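Local coordinates for protein adenosine deaminase (Burkholderia ambifaria, PDB 4GXW) that binds a zinc ion and belongs to the adenosine and AMP deaminase family of amidohydrolases, probably acting as an adenine or adenosine deaminase, at residues A[231-245]-A[258-271]. Sequence-based numbering, arbitrary orientation. Where two conformers were deposited one is given.
Sequences VDLLHVDRVDHGYTI and RGIVFTVVPTNSYY
Val-239 pairs with Phe-262 where neighbouring parallel strands of a TIM barrel, 238-239 and 261-264, run side by side, joined by the helix of a beta-alpha-beta crossover, and illustrate how such a barrel carries a metal site at its strand ends. The backbone ladder runs from Val-239 N to Val-261 O (3.0 Å), returns from Thr-263 N to Val-239 O, and closes from His-241 N to Thr-263 O. Toward the crossover helix, Phe-262 lays its CD2 against Val-239 CB (3.8 Å), while Ile-245 CD1 meets CZ at the far end of the ring. On the barrel's inner face, Thr-263 OG1 gives its proton to the anti lone pair of Asp-240 OD1 (2.6 Å); the same hydroxyl also bonds to the zinc ligand His-35. His-241, close to the zinc, has its ring held by a bond between ND1 and Tyr-243 OH, which lies in the ring plane (2.7 Å); Val-265 N donates to that hydroxyl too. The edge of Tyr-271 is turned to the face of Tyr-243 in an offset edge-to-face pair, planes 75° apart. Packing gives way to solvent at the opposite end. There Arg-258, bent at chi3 (61°), reaches Asp-232, whose other oxygen bonds to Tyr-255. Guanidinium and carboxylate lie nearly coplanar, and Arg-258 NH1 forms a salt bridge to Asp-232 OD1 (2.8 Å) on its syn lone pair, nearly straight at 175°.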
ATOM      1  N   VAL A 231      16.637  -6.597   2.211  1.00  8.49           N
ATOM      2  CA  VAL A 231      17.232  -5.724   3.210  1.00 10.31           C
ATOM      3  C   VAL A 231      18.755  -5.660   3.117  1.00  9.85           C
ATOM      4  O   VAL A 231      19.337  -4.578   3.210  1.00 10.97           O
ATOM      5  CB  VAL A 231      16.784  -6.138   4.626  1.00  8.79           C
ATOM      6  CG1 VAL A 231      17.496  -5.307   5.680  1.00 12.07           C
ATOM      7  CG2 VAL A 231      15.266  -6.006   4.754  1.00 10.79           C
ATOM      8  N   ASP A 232      19.397  -6.808   2.928  1.00  9.38           N
ATOM      9  CA  ASP A 232      20.854  -6.875   3.037  1.00  9.04           C
ATOM     10  C   ASP A 232      21.634  -6.950   1.728  1.00  9.22           C
ATOM     11  O   ASP A 232      22.847  -6.761   1.735  1.00 12.74           O
ATOM     12  CB  ASP A 232      21.271  -8.023   3.966  1.00 11.98           C
ATOM     13  CG  ASP A 232      20.892  -7.762   5.407  1.00 13.69           C
ATOM     14  OD1 ASP A 232      20.922  -6.580   5.815  1.00 14.73           O
ATOM     15  OD2 ASP A 232      20.569  -8.733   6.129  1.00 14.11           O
ATOM     16  N   LEU A 233      20.957  -7.223   0.616  1.00 10.03           N
ATOM     17  CA  LEU A 233      21.594  -7.119  -0.694  1.00  8.95           C
ATOM     18  C   LEU A 233      21.119  -5.854  -1.404  1.00 10.07           C
ATOM     19  O   LEU A 233      21.929  -5.022  -1.821  1.00 10.31           O
ATOM     20  CB  LEU A 233      21.302  -8.344  -1.573  1.00  8.94           C
ATOM     21  CG  LEU A 233      21.980  -8.228  -2.951  1.00 11.06           C
ATOM     22  CD1 LEU A 233      23.500  -8.326  -2.847  1.00 12.00           C
ATOM     23  CD2 LEU A 233      21.418  -9.252  -3.927  1.00 13.04           C
ATOM     24  N   LEU A 234      19.808  -5.698  -1.542  1.00  8.98           N
ATOM     25  CA  LEU A 234      19.266  -4.539  -2.247  1.00  9.36           C
ATOM     26  C   LEU A 234      19.375  -3.271  -1.402  1.00 10.72           C
ATOM     27  O   LEU A 234      19.327  -2.162  -1.939  1.00 11.09           O
ATOM     28  CB  LEU A 234      17.814  -4.773  -2.669  1.00 10.62           C
ATOM     29  CG  LEU A 234      17.558  -5.996  -3.549  1.00  9.83           C
ATOM     30  CD1 LEU A 234      16.105  -5.985  -3.984  1.00 10.39           C
ATOM     31  CD2 LEU A 234      18.490  -6.039  -4.764  1.00 11.03           C
ATOM     32  N   HIS A 235      19.504  -3.440  -0.085  1.00  8.60           N
ATOM     33  CA  HIS A 235      19.613  -2.324   0.860  1.00  9.30           C
ATOM     34  C   HIS A 235      18.370  -1.440   0.881  1.00  8.26           C
ATOM     35  O   HIS A 235      18.476  -0.221   0.944  1.00  8.91           O
ATOM     36  CB  HIS A 235      20.875  -1.479   0.599  1.00 11.12           C
ATOM     37  CG  HIS A 235      22.149  -2.268   0.635  1.00 14.12           C
ATOM     38  ND1 HIS A 235      22.581  -2.935   1.761  1.00 19.13           N
ATOM     39  CD2 HIS A 235      23.079  -2.509  -0.321  1.00 14.38           C
ATOM     40  CE1 HIS A 235      23.723  -3.546   1.502  1.00 19.74           C
ATOM     41  NE2 HIS A 235      24.049  -3.300   0.246  1.00 18.99           N
ATOM     42  N   VAL A 236      17.191  -2.050   0.858  1.00  8.51           N
ATOM     43  CA  VAL A 236      15.958  -1.268   0.852  1.00  9.07           C
ATOM     44  C   VAL A 236      15.800  -0.453   2.131  1.00  8.35           C
ATOM     45  O   VAL A 236      16.288  -0.828   3.208  1.00  9.37           O
ATOM     46  CB  VAL A 236      14.693  -2.139   0.625  1.00  8.27           C
ATOM     47  CG1 VAL A 236      14.755  -2.813  -0.735  1.00  8.71           C
ATOM     48  CG2 VAL A 236      14.517  -3.172   1.735  1.00 10.01           C
ATOM     49  N   ASP A 237      15.111   0.669   1.995  1.00  9.04           N
ATOM     50  CA  ASP A 237      14.823   1.531   3.128  1.00  7.93           C
ATOM     51  C   ASP A 237      13.659   1.044   3.967  1.00  9.67           C
ATOM     52  O   ASP A 237      13.594   1.324   5.159  1.00 11.57           O
ATOM     53  CB  ASP A 237      14.580   2.957   2.642  1.00  9.58           C
ATOM     54  CG  ASP A 237      15.784   3.527   1.959  1.00 10.02           C
ATOM     55  OD1 ASP A 237      16.763   3.849   2.675  1.00 13.94           O
ATOM     56  OD2 ASP A 237      15.807   3.610   0.710  1.00  9.79           O
ATOM     57  N   ARG A 238      12.729   0.342   3.335  1.00  8.63           N
ATOM     58  CA  ARG A 238      11.650  -0.318   4.062  1.00  8.79           C
ATOM     59  C   ARG A 238      11.218  -1.543   3.271  1.00  8.20           C
ATOM     60  O   ARG A 238      11.678  -1.749   2.151  1.00  8.00           O
ATOM     61  CB  ARG A 238      10.475   0.631   4.363  1.00 11.18           C
ATOM     62  CG  ARG A 238       9.821   1.226   3.128  1.00  9.50           C
ATOM     63  CD  ARG A 238       8.654   2.167   3.486  1.00 11.06           C
ATOM     64  NE  ARG A 238       7.941   2.563   2.271  1.00  8.90           N
ATOM     65  CZ  ARG A 238       7.730   3.814   1.857  1.00  8.43           C
ATOM     66  NH1 ARG A 238       8.124   4.860   2.568  1.00  9.67           N
ATOM     67  NH2 ARG A 238       7.097   4.022   0.716  1.00  9.21           N
ATOM     68  N   VAL A 239      10.361  -2.362   3.875  1.00  7.69           N
ATOM     69  CA  VAL A 239       9.918  -3.612   3.281  1.00  7.45           C
ATOM     70  C   VAL A 239       8.406  -3.626   3.125  1.00  7.57           C
ATOM     71  O   VAL A 239       7.684  -3.203   4.023  1.00  7.87           O
ATOM     72  CB  VAL A 239      10.349  -4.816   4.163  1.00  8.04           C
ATOM     73  CG1 VAL A 239       9.792  -6.117   3.626  1.00  9.29           C
ATOM     74  CG2 VAL A 239      11.854  -4.899   4.255  1.00 11.31           C
ATOM     75  N   ASP A 240       7.929  -4.115   1.984  1.00  7.03           N
ATOM     76  CA  ASP A 240       6.503  -4.336   1.761  1.00  8.28           C
ATOM     77  C   ASP A 240       6.120  -5.794   2.001  1.00  7.04           C
ATOM     78  O   ASP A 240       6.682  -6.713   1.398  1.00  7.62           O
ATOM     79  CB  ASP A 240       6.087  -3.847   0.373  1.00  8.24           C
ATOM     80  CG  ASP A 240       6.414  -2.385   0.171  1.00  7.84           C
ATOM     81  OD1 ASP A 240       5.935  -1.543   0.973  1.00  8.62           O
ATOM     82  OD2 ASP A 240       7.193  -2.081  -0.767  1.00  8.54           O
ATOM     83  N   HIS A 241       5.169  -5.969   2.921  1.00  7.59           N
ATOM     84  CA  HIS A 241       4.681  -7.258   3.424  1.00  9.26           C
ATOM     85  C   HIS A 241       5.674  -7.858   4.424  1.00  8.27           C
ATOM     86  O   HIS A 241       5.626  -7.553   5.619  1.00 10.59           O
ATOM     87  CB  HIS A 241       4.319  -8.250   2.309  1.00  8.86           C
ATOM     88  CG  HIS A 241       3.217  -7.786   1.398  1.00  9.32           C
ATOM     89  ND1 HIS A 241       1.961  -7.433   1.851  1.00  9.04           N
ATOM     90  CD2 HIS A 241       3.188  -7.644   0.051  1.00 11.10           C
ATOM     91  CE1 HIS A 241       1.205  -7.099   0.817  1.00  9.46           C
ATOM     92  NE2 HIS A 241       1.925  -7.220  -0.287  1.00  9.31           N
ATOM     93  N   GLY A 242       6.586  -8.690   3.944  1.00  8.15           N
ATOM     94  CA  GLY A 242       7.606  -9.279   4.790  1.00  9.76           C
ATOM     95  C   GLY A 242       7.160 -10.409   5.689  1.00  8.92           C
ATOM     96  O   GLY A 242       7.925 -10.823   6.547  1.00 10.21           O
ATOM     97  N   TYR A 243       5.967 -10.955   5.457  1.00  8.53           N
ATOM     98  CA  TYR A 243       5.297 -11.824   6.439  1.00 10.54           C
ATOM     99  C   TYR A 243       6.104 -13.034   6.879  1.00  9.45           C
ATOM    100  O   TYR A 243       6.117 -13.383   8.066  1.00 10.95           O
ATOM    101  CB  TYR A 243       3.914 -12.284   5.937  1.00  9.99           C
ATOM    102  CG  TYR A 243       3.060 -11.128   5.504  1.00  8.52           C
ATOM    103  CD1 TYR A 243       2.783 -10.084   6.381  1.00 10.50           C
ATOM    104  CD2 TYR A 243       2.552 -11.053   4.216  1.00  8.99           C
ATOM    105  CE1 TYR A 243       2.031  -8.994   5.979  1.00  9.41           C
ATOM    106  CE2 TYR A 243       1.784  -9.974   3.808  1.00  8.61           C
ATOM    107  CZ  TYR A 243       1.538  -8.942   4.694  1.00  7.96           C
ATOM    108  OH  TYR A 243       0.810  -7.837   4.311  1.00 10.16           O
ATOM    109  N   THR A 244       6.758 -13.695   5.933  1.00  9.09           N
ATOM    110  CA  THR A 244       7.441 -14.940   6.264  1.00  9.21           C
ATOM    111  C   THR A 244       8.693 -14.750   7.129  1.00  9.52           C
ATOM    112  O   THR A 244       9.286 -15.727   7.580  1.00 11.44           O
ATOM    113  CB  THR A 244       7.772 -15.744   5.004  1.00 10.44           C
ATOM    114  OG1 THR A 244       8.525 -14.922   4.110  1.00 10.19           O
ATOM    115  CG2 THR A 244       6.482 -16.195   4.300  1.00 11.66           C
ATOM    116  N   ILE A 245       9.082 -13.502   7.372  0.70 10.14           N
ATOM    117  CA  ILE A 245      10.201 -13.235   8.275  0.70 10.80           C
ATOM    118  C   ILE A 245       9.944 -13.811   9.670  0.70 11.43           C
ATOM    119  O   ILE A 245      10.891 -14.117  10.391  0.70 12.23           O
ATOM    120  CB  ILE A 245      10.548 -11.723   8.349  0.70 11.85           C
ATOM    121  CG1 ILE A 245      11.960 -11.521   8.900  0.70 10.43           C
ATOM    122  CG2 ILE A 245       9.516 -10.961   9.159  0.70 10.50           C
ATOM    123  CD1 ILE A 245      12.309 -10.074   9.162  0.70 13.07           C
ATOM    124  N   ARG A 258      17.412  -2.670  13.924  1.00 13.04           N
ATOM    125  CA  ARG A 258      17.682  -1.670  12.894  1.00 13.38           C
ATOM    126  C   ARG A 258      16.479  -0.759  12.630  1.00 14.35           C
ATOM    127  O   ARG A 258      16.607   0.249  11.927  1.00 18.41           O
ATOM    128  CB  ARG A 258      18.171  -2.344  11.603  1.00 15.15           C
ATOM    129  CG  ARG A 258      19.633  -2.796  11.700  1.00 20.88           C
ATOM    130  CD  ARG A 258      20.030  -3.811  10.635  1.00 25.55           C
ATOM    131  NE  ARG A 258      19.891  -3.277   9.286  1.00 24.01           N
ATOM    132  CZ  ARG A 258      20.121  -3.974   8.175  1.00 23.75           C
ATOM    133  NH1 ARG A 258      20.519  -5.235   8.251  1.00 22.62           N
ATOM    134  NH2 ARG A 258      19.960  -3.405   6.990  1.00 30.55           N
ATOM    135  N   GLY A 259      15.323  -1.114  13.184  1.00 13.30           N
ATOM    136  CA  GLY A 259      14.137  -0.283  13.045  1.00 15.28           C
ATOM    137  C   GLY A 259      13.518  -0.260  11.654  1.00 14.51           C
ATOM    138  O   GLY A 259      12.866   0.715  11.278  1.00 15.88           O
ATOM    139  N   ILE A 260      13.725  -1.329  10.892  1.00 12.13           N
ATOM    140  CA  ILE A 260      13.165  -1.440   9.546  1.00 12.76           C
ATOM    141  C   ILE A 260      11.638  -1.460   9.612  1.00 11.96           C
ATOM    142  O   ILE A 260      11.062  -2.262  10.343  1.00 11.50           O
ATOM    143  CB  ILE A 260      13.635  -2.747   8.850  1.00 14.87           C
ATOM    144  CG1 ILE A 260      15.164  -2.842   8.817  1.00 24.54           C
ATOM    145  CG2 ILE A 260      13.026  -2.874   7.449  1.00 17.63           C
ATOM    146  CD1 ILE A 260      15.837  -1.637   8.230  1.00 23.54           C
ATOM    147  N   VAL A 261      10.983  -0.587   8.848  1.00 10.89           N
ATOM    148  CA  VAL A 261       9.521  -0.562   8.817  1.00  9.91           C
ATOM    149  C   VAL A 261       8.965  -1.524   7.757  1.00  7.70           C
ATOM    150  O   VAL A 261       9.455  -1.571   6.623  1.00  9.25           O
ATOM    151  CB  VAL A 261       8.959   0.870   8.589  1.00  8.91           C
ATOM    152  CG1 VAL A 261       7.445   0.842   8.467  1.00 11.23           C
ATOM    153  CG2 VAL A 261       9.385   1.806   9.726  1.00 10.76           C
ATOM    154  N   PHE A 262       7.951  -2.295   8.147  1.00  7.72           N
ATOM    155  CA  PHE A 262       7.277  -3.248   7.268  1.00  8.10           C
ATOM    156  C   PHE A 262       5.865  -2.739   6.994  1.00  7.53           C
ATOM    157  O   PHE A 262       5.084  -2.535   7.927  1.00  8.42           O
ATOM    158  CB  PHE A 262       7.176  -4.621   7.952  1.00  8.19           C
ATOM    159  CG  PHE A 262       8.499  -5.301   8.137  1.00  9.53           C
ATOM    160  CD1 PHE A 262       9.371  -4.896   9.144  1.00 10.17           C
ATOM    161  CD2 PHE A 262       8.878  -6.340   7.310  1.00 10.47           C
ATOM    162  CE1 PHE A 262      10.601  -5.522   9.314  1.00 14.72           C
ATOM    163  CE2 PHE A 262      10.115  -6.970   7.475  1.00 11.91           C
ATOM    164  CZ  PHE A 262      10.970  -6.560   8.476  1.00 11.34           C
ATOM    165  N   THR A 263       5.525  -2.531   5.726  1.00  7.76           N
ATOM    166  CA  THR A 263       4.161  -2.159   5.395  1.00  8.59           C
ATOM    167  C   THR A 263       3.358  -3.450   5.345  1.00  8.36           C
ATOM    168  O   THR A 263       3.799  -4.439   4.766  1.00 10.68           O
ATOM    169  CB  THR A 263       4.066  -1.349   4.081  1.00  7.99           C
ATOM    170  OG1 THR A 263       4.357  -2.196   2.963  1.00  7.82           O
ATOM    171  CG2 THR A 263       5.025  -0.163   4.094  1.00  8.80           C
ATOM    172  N   VAL A 264       2.199  -3.459   5.984  1.00  7.69           N
ATOM    173  CA  VAL A 264       1.386  -4.676   6.053  1.00  7.82           C
ATOM    174  C   VAL A 264      -0.029  -4.397   5.577  1.00  8.41           C
ATOM    175  O   VAL A 264      -0.500  -3.250   5.608  1.00  8.44           O
ATOM    176  CB  VAL A 264       1.391  -5.305   7.476  1.00  9.00           C
ATOM    177  CG1 VAL A 264       2.826  -5.670   7.910  1.00  9.23           C
ATOM    178  CG2 VAL A 264       0.720  -4.366   8.484  1.00  9.07           C
ATOM    179  N   VAL A 265      -0.698  -5.452   5.126  1.00  8.28           N
ATOM    180  CA  VAL A 265      -1.989  -5.324   4.472  1.00  8.61           C
ATOM    181  C   VAL A 265      -2.923  -6.375   5.068  1.00  9.76           C
ATOM    182  O   VAL A 265      -2.825  -7.560   4.740  1.00  9.63           O
ATOM    183  CB  VAL A 265      -1.841  -5.536   2.942  1.00  8.42           C
ATOM    184  CG1 VAL A 265      -3.189  -5.427   2.246  1.00  9.33           C
ATOM    185  CG2 VAL A 265      -0.827  -4.543   2.356  1.00 10.12           C
ATOM    186  N   PRO A 266      -3.819  -5.955   5.975  1.00  9.98           N
ATOM    187  CA  PRO A 266      -4.718  -6.941   6.587  1.00 11.02           C
ATOM    188  C   PRO A 266      -5.550  -7.706   5.562  1.00 11.02           C
ATOM    189  O   PRO A 266      -5.815  -8.895   5.752  1.00 11.55           O
ATOM    190  CB  PRO A 266      -5.583  -6.104   7.547  1.00 11.71           C
ATOM    191  CG  PRO A 266      -5.244  -4.662   7.283  1.00 12.32           C
ATOM    192  CD  PRO A 266      -3.907  -4.634   6.615  1.00  9.17           C
ATOM    193  N   THR A 267      -5.922  -7.058   4.464  1.00  9.51           N
ATOM    194  CA  THR A 267      -6.699  -7.719   3.420  1.00 10.96           C
ATOM    195  C   THR A 267      -5.859  -8.488   2.392  1.00  9.48           C
ATOM    196  O   THR A 267      -6.364  -8.787   1.310  1.00 11.51           O
ATOM    197  CB  THR A 267      -7.585  -6.705   2.676  1.00 11.06           C
ATOM    198  OG1 THR A 267      -6.769  -5.642   2.163  1.00 11.95           O
ATOM    199  CG2 THR A 267      -8.623  -6.125   3.628  1.00 12.62           C
ATOM    200  N   ASN A 268      -4.605  -8.813   2.714  1.00 10.37           N
ATOM    201  CA  ASN A 268      -3.756  -9.568   1.791  1.00  9.95           C
ATOM    202  C   ASN A 268      -4.491 -10.776   1.210  1.00 10.97           C
ATOM    203  O   ASN A 268      -4.990 -11.620   1.953  1.00 10.49           O
ATOM    204  CB  ASN A 268      -2.488 -10.019   2.505  1.00 10.64           C
ATOM    205  CG  ASN A 268      -1.572 -10.838   1.610  1.00  8.69           C
ATOM    206  OD1 ASN A 268      -1.472 -12.057   1.758  1.00 11.96           O
ATOM    207  ND2 ASN A 268      -0.893 -10.166   0.679  1.00 10.36           N
ATOM    208  N   SER A 269      -4.580 -10.848  -0.118  1.00 11.17           N
ATOM    209  CA  SER A 269      -5.403 -11.870  -0.755  1.00 10.65           C
ATOM    210  C   SER A 269      -4.880 -13.278  -0.516  1.00 11.24           C
ATOM    211  O   SER A 269      -5.670 -14.212  -0.336  1.00 12.03           O
ATOM    212  CB  SER A 269      -5.518 -11.625  -2.260  1.00 14.43           C
ATOM    213  OG  SER A 269      -6.099 -10.367  -2.540  1.00 16.84           O
ATOM    214  N   TYR A 270      -3.558 -13.437  -0.556  1.00 10.21           N
ATOM    215  CA  TYR A 270      -2.963 -14.756  -0.391  1.00 10.62           C
ATOM    216  C   TYR A 270      -3.409 -15.411   0.913  1.00  9.76           C
ATOM    217  O   TYR A 270      -3.840 -16.568   0.911  1.00 11.14           O
ATOM    218  CB  TYR A 270      -1.429 -14.691  -0.487  1.00 10.26           C
ATOM    219  CG  TYR A 270      -0.752 -16.022  -0.199  1.00 10.35           C
ATOM    220  CD1 TYR A 270      -0.651 -17.014  -1.174  1.00 11.55           C
ATOM    221  CD2 TYR A 270      -0.218 -16.285   1.056  1.00 11.41           C
ATOM    222  CE1 TYR A 270      -0.034 -18.231  -0.888  1.00 10.28           C
ATOM    223  CE2 TYR A 270       0.391 -17.488   1.345  1.00 11.36           C
ATOM    224  CZ  TYR A 270       0.482 -18.453   0.373  1.00 12.14           C
ATOM    225  OH  TYR A 270       1.105 -19.638   0.665  1.00 15.11           O
ATOM    226  N   TYR A 271      -3.304 -14.693   2.028  1.00 11.89           N
ATOM    227  CA  TYR A 271      -3.689 -15.301   3.300  1.00 10.46           C
ATOM    228  C   TYR A 271      -5.194 -15.516   3.432  1.00 11.64           C
ATOM    229  O   TYR A 271      -5.612 -16.502   4.027  1.00 12.91           O
ATOM    230  CB  TYR A 271      -3.082 -14.570   4.516  1.00 10.30           C
ATOM    231  CG  TYR A 271      -1.601 -14.864   4.664  1.00 11.16           C
ATOM    232  CD1 TYR A 271      -1.157 -16.163   4.895  1.00 11.23           C
ATOM    233  CD2 TYR A 271      -0.650 -13.856   4.554  1.00 10.19           C
ATOM    234  CE1 TYR A 271       0.196 -16.458   5.003  1.00 11.03           C
ATOM    235  CE2 TYR A 271       0.710 -14.137   4.666  1.00  9.84           C
ATOM    236  CZ  TYR A 271       1.127 -15.440   4.890  1.00  9.09           C
ATOM    237  OH  TYR A 271       2.469 -15.718   4.997  1.00 10.79           O
TER
HETATM  238  O   HOH W   1      22.572  -4.503   5.422  1.00 36.45           O
HETATM  239  O   HOH W   2      12.091   1.766   7.395  1.00 16.67           O